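Local coordinates for protein Ves (Pseudomonas fluorescens, PDB 5V00) that is of unknown molecular function but, as the bicupin HutD, is involved in histidine utilization, at residues Q130-V135 / G182-I187; V135-S140 / D177-G182; T144-S149 / C166-G171. One frame throughout, in Å; residues are numbered along the deposited sequence.

Contact 1 of 3, residues Q130-V135 / G182-I187; sequences QWVDGV and GRCCLI
W131 and C185 face each other as a non-hydrogen-bonded pair between strands 130-132 and 184-187, which run antiparallel at 146°, flanked by the hydrogen-bonded pairs Q130 with L186 and V132 with C184. C185 sets its CB over the centre of the six-membered ring of W131, 3.4 Å from the centroid and practically on the normal. Its SG, turned opposite the backbone N (chi1 -172°), lies over the five-membered ring at 3.8 Å from that centroid, a sulfur-aromatic contact; W131 NE1 bonds to T71. On the opposite face of the sheet V132 CG2 meets C184 SG at 3.7 Å, and V132 CG1 meets L186 CD1 at 3.9 Å. V132 O is gripped from opposite faces of its plane, by C184 N at 3.2 Å and by R183 NH1 at 3.1 Å. The arginine chain bends at chi2 (96°) to bring NH1 back over its neighbour strand, and its CD packs against D133 OD2 at 3.4 Å. Beyond the paired strands, G182 N bonds to G134 O at 3.0 Å. This is antiparallel pairing at the border of a cupin beta-sandwich sheet, with W131 and C185 on the same face as I187, which packs on F116 of strand 113-120.

Contact 2 of 3, residues V135-S140 / D177-G182; sequences VQRFFS and DISVTG
F138 carries I178 over one face of its ring and V180 at its edge, while F139 takes the carboxylate of D177 over a face. I178 CB sits 4.1 Å from the centroid of the F138 ring, offset toward the rim in a CH-pi contact, and V180 CG2 reaches the edge at CE1, 4.1 Å away. The ring gets there because CG of F138 lies between the backbone N and the carbonyl carbon (chi1 65°), which lays it alongside I178. V145 and L186 pack against the same phenylalanine from the neighbouring sheet.

The exposed face is held by charge. R137 stretches out fully and grips D177 side-on: NE meets OD1 and NH2 meets OD2, each at 2.8 Å and nearly straight, with guanidinium and carboxylate only 13° from coplanar. OD2 uses its syn lone pair. The same carboxylate leans against F139, whose CE2 is 3.5 Å from D177 OD2, the two planes 31° apart. Replacing D177 by an alanine would probably leave the R137 guanidinium without its mate across the strands and free to swing, and would bare part of the F139 face. Next along, S179 OG touches R137 CG at 3.7 Å.

Between the two faces runs a regular antiparallel ladder: Q136 pairs with V180 and F138 with I178, two backbone bonds each, Q136 N to V180 O being 2.8 Å. This is an antiparallel pair at a sheet edge in the cupin beta-sandwich, strand 135-140 outermost, with F138, I178 and V180 turned toward the neighbouring sheet and R137, D177 and F139 on the outer face.

Contact 3 of 3, residues T144-S149 / C166-G171; sequences TVLVFS and CLQVDG
L146 and Q168 lie side by side in an antiparallel strand pair of the cupin beta-sandwich, and theirs is the closest apolar side-chain fit between the two strands. The leucine pushes its CD2 methyl against the long flank of the glutamine: Q168 CG is 3.6 Å from L146 CD2, with CB, CD and OE1 also within reach of that methyl. Q168 runs out straight, CG opposite its backbone N (chi1 178°), and so offers a continuous wall for the methyl to rest on. Farther along that wall T144 CG2 abuts Q168 NE2 at 3.9 Å, so the glutamine has the leucine methyl and the threonine methyl beside it in succession. On its other flank the same L146 CD2 methyl comes to 4.2 Å from C166 SG, and C166 CB comes to the edge of the F148 ring at CD1, 4.3 Å away. F148 stacks on F116, and L146 and Q168 both pack on W47, so this face looks onto the strands of the facing sheet.

The opposite face is a row of valines and a leucine, V145 against V169 and V147 against L167, with CB atoms 4.3 Å apart in each pair; L157 covers L167 and V169. Both are hydrogen-bonded pairs, with V147 N to L167 O and V169 N to V145 O both 2.8 Å.

The buried amide of Q168 is satisfied at both ends. OE1 accepts from W14 NE1 and is also hydrogen-bonded to T35 OG1, while NE2 donates to D170 OD1 at 2.8 Å, the oxygen near the amide plane and met on its syn side, 31° out of the carboxylate plane.

Overall arrangement
From the N terminus the chain first lays down strand 10-14, the edge strand beside 166-170, then runs through the other sheets, some of which face contact 3. Strand 125-132 then brings it to contact 1, and 135-140 follows at once into contact 2. Strand 144-149 starts contact 3, which closes first, at 166-171, spanning the shortest loop. Strand 176-181 returns to close contact 2, and 184-191 closes contact 1, so the three loops sit one within another without crossing. Contacts 1 and 2 share V135 and G182 at the turns. Contacts 1 and 3 belong to one sheet, where 184-191 lies next to 144-149; contact 2 lies in a second sheet that packs against it.

Contact 1 of 3, residues Q130-V135 / G182-I187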
loop_
_atom_site.group_PDB
_atom_site.type_symbol
_atom_site.label_atom_id
_atom_site.label_comp_id
_atom_site.label_asym_id
_atom_site.label_seq_id
_atom_site.Cartn_x
_atom_site.Cartn_y
_atom_site.Cartn_z
ATOM N N GLN B 130 -10.122 -14.753 11.038
ATOM C CA GLN B 130 -11.245 -15.654 10.804
ATOM C C GLN B 130 -11.708 -15.604 9.347
ATOM O O GLN B 130 -12.006 -14.538 8.815
ATOM C CB GLN B 130 -12.365 -15.223 11.722
ATOM C CG GLN B 130 -13.621 -16.090 11.572
ATOM C CD GLN B 130 -14.729 -15.705 12.520
ATOM O OE1 GLN B 130 -14.693 -14.693 13.177
ATOM N NE2 GLN B 130 -15.793 -16.529 12.516
ATOM N N TRP B 131 -11.791 -16.747 8.700
ATOM C CA TRP B 131 -12.427 -16.876 7.381
ATOM C C TRP B 131 -13.939 -16.972 7.560
ATOM O O TRP B 131 -14.432 -17.715 8.465
ATOM C CB TRP B 131 -11.891 -18.099 6.664
ATOM C CG TRP B 131 -10.504 -17.944 6.190
ATOM C CD1 TRP B 131 -9.366 -18.305 6.819
ATOM C CD2 TRP B 131 -10.119 -17.399 4.942
ATOM N NE1 TRP B 131 -8.278 -18.009 6.054
ATOM C CE2 TRP B 131 -8.715 -17.436 4.892
ATOM C CE3 TRP B 131 -10.823 -16.792 3.907
ATOM C CZ2 TRP B 131 -7.969 -16.930 3.805
ATOM C CZ3 TRP B 131 -10.089 -16.332 2.783
ATOM C CH2 TRP B 131 -8.665 -16.359 2.786
ATOM N N VAL B 132 -14.676 -16.206 6.748
ATOM C CA VAL B 132 -16.139 -16.083 6.874
ATOM C C VAL B 132 -16.811 -16.141 5.520
ATOM O O VAL B 132 -16.132 -16.068 4.458
ATOM C CB VAL B 132 -16.580 -14.821 7.652
ATOM C CG1 VAL B 132 -16.016 -14.759 9.051
ATOM C CG2 VAL B 132 -16.279 -13.589 6.835
ATOM N N ASP B 133 -18.161 -16.277 5.517
ATOM C CA ASP B 133 -18.889 -16.236 4.276
ATOM C C ASP B 133 -20.255 -15.722 4.575
ATOM O O ASP B 133 -20.652 -15.591 5.742
ATOM C CB ASP B 133 -18.921 -17.602 3.631
ATOM C CG ASP B 133 -19.313 -17.599 2.142
ATOM O OD1 ASP B 133 -19.508 -16.558 1.467
ATOM O OD2 ASP B 133 -19.364 -18.767 1.657
ATOM N N GLY B 134 -20.997 -15.386 3.550
ATOM C CA GLY B 134 -22.362 -14.912 3.748
ATOM C C GLY B 134 -22.393 -13.502 4.326
ATOM O O GLY B 134 -21.464 -12.714 4.183
ATOM N N VAL B 135 -23.426 -13.222 5.084
ATOM C CA VAL B 135 -23.620 -11.902 5.667
ATOM C C VAL B 135 -23.084 -11.909 7.107
ATOM O O VAL B 135 -23.404 -12.779 7.902
ATOM C CB VAL B 135 -25.103 -11.493 5.599
ATOM C CG1 VAL B 135 -25.307 -10.167 6.313
ATOM C CG2 VAL B 135 -25.591 -11.423 4.161
ATOM N N GLY B 182 -19.926 -11.741 1.760
ATOM C CA GLY B 182 -19.119 -12.589 0.859
ATOM C C GLY B 182 -17.948 -13.321 1.463
ATOM O O GLY B 182 -17.643 -13.148 2.645
ATOM N N ARG B 183 -17.273 -14.132 0.678
ATOM C CA ARG B 183 -16.258 -15.006 1.195
ATOM C C ARG B 183 -14.934 -14.269 1.352
ATOM O O ARG B 183 -14.363 -13.768 0.326
ATOM C CB ARG B 183 -16.086 -16.193 0.294
ATOM C CG ARG B 183 -15.186 -17.292 0.849
ATOM C CD ARG B 183 -16.002 -18.340 1.503
ATOM N NE ARG B 183 -15.349 -19.581 1.983
ATOM C CZ ARG B 183 -14.875 -19.791 3.262
ATOM N NH1 ARG B 183 -14.810 -18.844 4.269
ATOM N NH2 ARG B 183 -14.374 -20.998 3.548
ATOM N N CYS B 184 -14.441 -14.173 2.552
ATOM C CA CYS B 184 -13.265 -13.362 2.834
ATOM C C CYS B 184 -12.642 -13.744 4.168
ATOM O O CYS B 184 -13.219 -14.515 4.958
ATOM C CB CYS B 184 -13.671 -11.884 2.850
ATOM S SG CYS B 184 -14.822 -11.425 4.188
ATOM N N CYS B 185 -11.467 -13.204 4.444
ATOM C CA CYS B 185 -10.766 -13.367 5.690
ATOM C C CYS B 185 -10.752 -12.050 6.456
ATOM O O CYS B 185 -10.464 -10.973 5.876
ATOM C CB CYS B 185 -9.330 -13.871 5.475
ATOM S SG CYS B 185 -8.467 -14.320 7.006
ATOM N N LEU B 186 -11.163 -12.097 7.689
ATOM C CA LEU B 186 -11.211 -10.954 8.610
ATOM C C LEU B 186 -10.009 -10.991 9.534
ATOM O O LEU B 186 -9.831 -11.966 10.272
ATOM C CB LEU B 186 -12.485 -10.963 9.483
ATOM C CG LEU B 186 -13.807 -10.978 8.731
ATOM C CD1 LEU B 186 -14.925 -11.054 9.730
ATOM C CD2 LEU B 186 -13.976 -9.845 7.727
ATOM N N ILE B 187 -9.144 -9.977 9.524
ATOM C CA ILE B 187 -8.012 -9.896 10.425
ATOM C C ILE B 187 -8.075 -8.615 11.244
ATOM O O ILE B 187 -8.390 -7.538 10.695
ATOM C CB ILE B 187 -6.686 -9.999 9.677
ATOM C CG1 ILE B 187 -6.596 -11.377 8.982
ATOM C CG2 ILE B 187 -5.488 -9.706 10.518
ATOM C CD1 ILE B 187 -5.453 -11.527 8.044
HETATM O O HOH W 1 -15.450 -20.072 6.637
HETATM O O HOH W 2 -18.948 -12.158 5.014
#

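Contact 2 of 3, residues V135-S140 / D177-G182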
loop_
_atom_site.group_PDB
_atom_site.type_symbol
_atom_site.label_atom_id
_atom_site.label_comp_id
_atom_site.label_asym_id
_atom_site.label_seq_id
_atom_site.Cartn_x
_atom_site.Cartn_y
_atom_site.Cartn_z
ATOM N N VAL B 135 -23.426 -13.222 5.084
ATOM C CA VAL B 135 -23.620 -11.902 5.667
ATOM C C VAL B 135 -23.084 -11.909 7.107
ATOM O O VAL B 135 -23.404 -12.779 7.902
ATOM C CB VAL B 135 -25.103 -11.493 5.599
ATOM C CG1 VAL B 135 -25.307 -10.167 6.313
ATOM C CG2 VAL B 135 -25.591 -11.423 4.161
ATOM N N GLN B 136 -22.195 -10.995 7.436
ATOM C CA GLN B 136 -21.554 -10.951 8.758
ATOM C C GLN B 136 -21.620 -9.514 9.273
ATOM O O GLN B 136 -21.676 -8.503 8.501
ATOM C CB GLN B 136 -20.087 -11.304 8.659
ATOM C CG GLN B 136 -19.859 -12.608 7.886
ATOM C CD GLN B 136 -19.921 -13.758 8.731
ATOM O OE1 GLN B 136 -19.350 -13.699 9.885
ATOM N NE2 GLN B 136 -20.646 -14.790 8.313
ATOM N N ARG B 137 -21.567 -9.375 10.602
ATOM C CA ARG B 137 -21.535 -8.066 11.234
ATOM C C ARG B 137 -20.783 -8.213 12.534
ATOM O O ARG B 137 -21.115 -9.141 13.304
ATOM C CB ARG B 137 -22.921 -7.538 11.554
ATOM C CG ARG B 137 -22.906 -6.136 12.105
ATOM C CD ARG B 137 -24.320 -5.736 12.561
ATOM N NE ARG B 137 -24.414 -4.378 13.034
ATOM C CZ ARG B 137 -25.511 -3.816 13.510
ATOM N NH1 ARG B 137 -26.608 -4.531 13.486
ATOM N NH2 ARG B 137 -25.465 -2.556 13.961
ATOM N N PHE B 138 -19.775 -7.405 12.748
ATOM C CA PHE B 138 -19.034 -7.417 13.971
ATOM C C PHE B 138 -18.738 -6.048 14.482
ATOM O O PHE B 138 -18.692 -5.082 13.721
ATOM C CB PHE B 138 -17.757 -8.274 13.843
ATOM C CG PHE B 138 -16.752 -7.743 12.858
ATOM C CD1 PHE B 138 -16.906 -8.001 11.497
ATOM C CD2 PHE B 138 -15.702 -7.004 13.259
ATOM C CE1 PHE B 138 -15.985 -7.529 10.574
ATOM C CE2 PHE B 138 -14.773 -6.561 12.319
ATOM C CZ PHE B 138 -14.954 -6.794 10.972
ATOM N N PHE B 139 -18.497 -5.955 15.798
ATOM C CA PHE B 139 -18.087 -4.711 16.465
ATOM C C PHE B 139 -16.682 -4.949 16.976
ATOM O O PHE B 139 -16.436 -5.981 17.653
ATOM C CB PHE B 139 -18.986 -4.311 17.627
ATOM C CG PHE B 139 -20.421 -4.143 17.227
ATOM C CD1 PHE B 139 -21.222 -5.249 16.951
ATOM C CD2 PHE B 139 -20.967 -2.918 17.170
ATOM C CE1 PHE B 139 -22.534 -5.113 16.542
ATOM C CE2 PHE B 139 -22.350 -2.748 16.779
ATOM C CZ PHE B 139 -23.107 -3.860 16.478
ATOM N N SER B 140 -15.793 -3.988 16.745
ATOM C CA SER B 140 -14.426 -4.154 17.192
ATOM C C SER B 140 -13.750 -2.858 17.564
ATOM O O SER B 140 -13.898 -1.857 16.833
ATOM C CB SER B 140 -13.615 -4.879 16.140
ATOM O OG SER B 140 -12.303 -5.084 16.630
ATOM N N ASP B 177 -18.391 -0.666 13.820
ATOM C CA ASP B 177 -19.476 -1.614 13.487
ATOM C C ASP B 177 -19.413 -1.894 12.040
ATOM O O ASP B 177 -19.666 -0.974 11.228
ATOM C CB ASP B 177 -20.811 -0.891 13.805
ATOM C CG ASP B 177 -22.046 -1.638 13.439
ATOM O OD1 ASP B 177 -22.101 -2.739 12.853
ATOM O OD2 ASP B 177 -23.094 -1.036 13.826
ATOM N N ILE B 178 -19.026 -3.078 11.676
ATOM C CA ILE B 178 -18.641 -3.425 10.308
ATOM C C ILE B 178 -19.505 -4.588 9.836
ATOM O O ILE B 178 -19.552 -5.646 10.422
ATOM C CB ILE B 178 -17.124 -3.774 10.169
ATOM C CG1 ILE B 178 -16.289 -2.568 10.584
ATOM C CG2 ILE B 178 -16.857 -4.220 8.734
ATOM C CD1 ILE B 178 -14.809 -2.864 10.646
ATOM N N SER B 179 -20.189 -4.374 8.702
ATOM C CA SER B 179 -20.886 -5.441 8.030
ATOM C C SER B 179 -20.101 -5.873 6.816
ATOM O O SER B 179 -19.548 -5.020 6.087
ATOM C CB SER B 179 -22.269 -4.951 7.577
ATOM O OG SER B 179 -23.151 -4.637 8.707
ATOM N N VAL B 180 -20.072 -7.176 6.543
ATOM C CA VAL B 180 -19.383 -7.693 5.397
ATOM C C VAL B 180 -20.254 -8.729 4.707
ATOM O O VAL B 180 -20.917 -9.503 5.382
ATOM C CB VAL B 180 -18.068 -8.393 5.793
ATOM C CG1 VAL B 180 -17.317 -8.844 4.590
ATOM C CG2 VAL B 180 -17.209 -7.489 6.614
ATOM N N THR B 181 -20.279 -8.740 3.375
ATOM C CA THR B 181 -20.989 -9.792 2.627
ATOM C C THR B 181 -20.066 -10.429 1.656
ATOM O O THR B 181 -19.396 -9.712 0.848
ATOM C CB THR B 181 -22.233 -9.194 1.871
ATOM O OG1 THR B 181 -23.147 -8.636 2.845
ATOM C CG2 THR B 181 -22.904 -10.287 1.076
ATOM N N GLY B 182 -19.926 -11.741 1.760
ATOM C CA GLY B 182 -19.119 -12.589 0.859
ATOM C C GLY B 182 -17.948 -13.321 1.463
ATOM O O GLY B 182 -17.643 -13.148 2.645
#

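Contact 3 of 3, residues T144-S149 / C166-G171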
loop_
_atom_site.group_PDB
_atom_site.type_symbol
_atom_site.label_atom_id
_atom_site.label_comp_id
_atom_site.label_asym_id
_atom_site.label_seq_id
_atom_site.Cartn_x
_atom_site.Cartn_y
_atom_site.Cartn_z
ATOM N N THR B 144 -6.448 -1.826 13.739
ATOM C CA THR B 144 -6.419 -2.118 12.298
ATOM C C THR B 144 -7.311 -3.313 11.997
ATOM O O THR B 144 -7.287 -4.316 12.688
ATOM C CB THR B 144 -4.989 -2.449 11.855
ATOM O OG1 THR B 144 -4.169 -1.317 12.109
ATOM C CG2 THR B 144 -4.912 -2.808 10.382
ATOM N N VAL B 145 -8.134 -3.150 11.014
ATOM C CA VAL B 145 -9.014 -4.200 10.526
ATOM C C VAL B 145 -8.765 -4.427 9.070
ATOM O O VAL B 145 -8.782 -3.474 8.260
ATOM C CB VAL B 145 -10.541 -3.905 10.784
ATOM C CG1 VAL B 145 -11.359 -5.094 10.267
ATOM C CG2 VAL B 145 -10.794 -3.647 12.245
ATOM N N LEU B 146 -8.605 -5.689 8.665
ATOM C CA LEU B 146 -8.266 -6.047 7.316
ATOM C C LEU B 146 -9.339 -7.024 6.799
ATOM O O LEU B 146 -9.769 -7.958 7.559
ATOM C CB LEU B 146 -6.878 -6.726 7.202
ATOM C CG LEU B 146 -5.765 -5.817 7.691
ATOM C CD1 LEU B 146 -4.605 -6.735 8.123
ATOM C CD2 LEU B 146 -5.309 -4.972 6.510
ATOM N N VAL B 147 -9.761 -6.837 5.585
ATOM C CA VAL B 147 -10.747 -7.701 4.909
ATOM C C VAL B 147 -10.175 -8.127 3.589
ATOM O O VAL B 147 -10.079 -7.334 2.671
ATOM C CB VAL B 147 -12.146 -7.054 4.718
ATOM C CG1 VAL B 147 -13.118 -8.009 4.108
ATOM C CG2 VAL B 147 -12.710 -6.557 6.032
ATOM N N PHE B 148 -9.847 -9.425 3.455
ATOM C CA PHE B 148 -9.204 -9.970 2.247
ATOM C C PHE B 148 -10.180 -10.859 1.513
ATOM O O PHE B 148 -10.649 -11.865 2.062
ATOM C CB PHE B 148 -7.981 -10.799 2.649
ATOM C CG PHE B 148 -7.276 -11.476 1.506
ATOM C CD1 PHE B 148 -6.438 -10.748 0.673
ATOM C CD2 PHE B 148 -7.425 -12.840 1.285
ATOM C CE1 PHE B 148 -5.820 -11.337 -0.396
ATOM C CE2 PHE B 148 -6.868 -13.442 0.198
ATOM C CZ PHE B 148 -5.973 -12.727 -0.614
ATOM N N SER B 149 -10.543 -10.488 0.296
ATOM C CA SER B 149 -11.531 -11.187 -0.522
ATOM C C SER B 149 -11.021 -12.429 -1.257
ATOM O O SER B 149 -9.926 -12.359 -1.860
ATOM C CB SER B 149 -12.076 -10.221 -1.589
ATOM O OG SER B 149 -12.915 -10.900 -2.486
ATOM N N CYS B 166 -7.978 -6.219 -0.911
ATOM C CA CYS B 166 -8.009 -6.134 0.558
ATOM C C CYS B 166 -8.360 -4.745 1.039
ATOM O O CYS B 166 -7.730 -3.801 0.617
ATOM C CB CYS B 166 -6.602 -6.480 1.070
ATOM S SG CYS B 166 -6.396 -6.623 2.832
ATOM N N LEU B 167 -9.362 -4.621 1.916
ATOM C CA LEU B 167 -9.706 -3.386 2.552
ATOM C C LEU B 167 -9.007 -3.320 3.873
ATOM O O LEU B 167 -8.836 -4.348 4.572
ATOM C CB LEU B 167 -11.206 -3.339 2.737
ATOM C CG LEU B 167 -11.712 -2.056 3.358
ATOM C CD1 LEU B 167 -12.966 -1.555 2.694
ATOM C CD2 LEU B 167 -11.871 -2.180 4.851
ATOM N N GLN B 168 -8.497 -2.139 4.233
ATOM C CA GLN B 168 -7.813 -1.891 5.492
ATOM C C GLN B 168 -8.397 -0.660 6.185
ATOM O O GLN B 168 -8.516 0.405 5.564
ATOM C CB GLN B 168 -6.347 -1.661 5.293
ATOM C CG GLN B 168 -5.550 -1.347 6.538
ATOM C CD GLN B 168 -4.020 -1.405 6.335
ATOM O OE1 GLN B 168 -3.530 -1.934 5.347
ATOM N NE2 GLN B 168 -3.288 -1.020 7.373
ATOM N N VAL B 169 -8.796 -0.836 7.444
ATOM C CA VAL B 169 -9.192 0.300 8.283
ATOM C C VAL B 169 -8.013 0.507 9.203
ATOM O O VAL B 169 -7.456 -0.439 9.848
ATOM C CB VAL B 169 -10.448 0.033 9.123
ATOM C CG1 VAL B 169 -10.725 1.282 10.000
ATOM C CG2 VAL B 169 -11.564 -0.402 8.307
ATOM N N ASP B 170 -7.546 1.737 9.358
ATOM C CA ASP B 170 -6.391 2.063 10.244
ATOM C C ASP B 170 -6.791 3.165 11.211
ATOM O O ASP B 170 -7.708 3.919 10.943
ATOM C CB ASP B 170 -5.233 2.684 9.497
ATOM C CG ASP B 170 -4.317 1.703 8.851
ATOM O OD1 ASP B 170 -3.986 0.660 9.476
ATOM O OD2 ASP B 170 -3.821 2.120 7.735
ATOM N N GLY B 171 -6.062 3.238 12.304
ATOM C CA GLY B 171 -6.280 4.314 13.305
ATOM C C GLY B 171 -7.606 4.338 13.980
ATOM O O GLY B 171 -8.097 5.356 14.419
HETATM O O HOH W 3 -3.837 1.659 13.016
#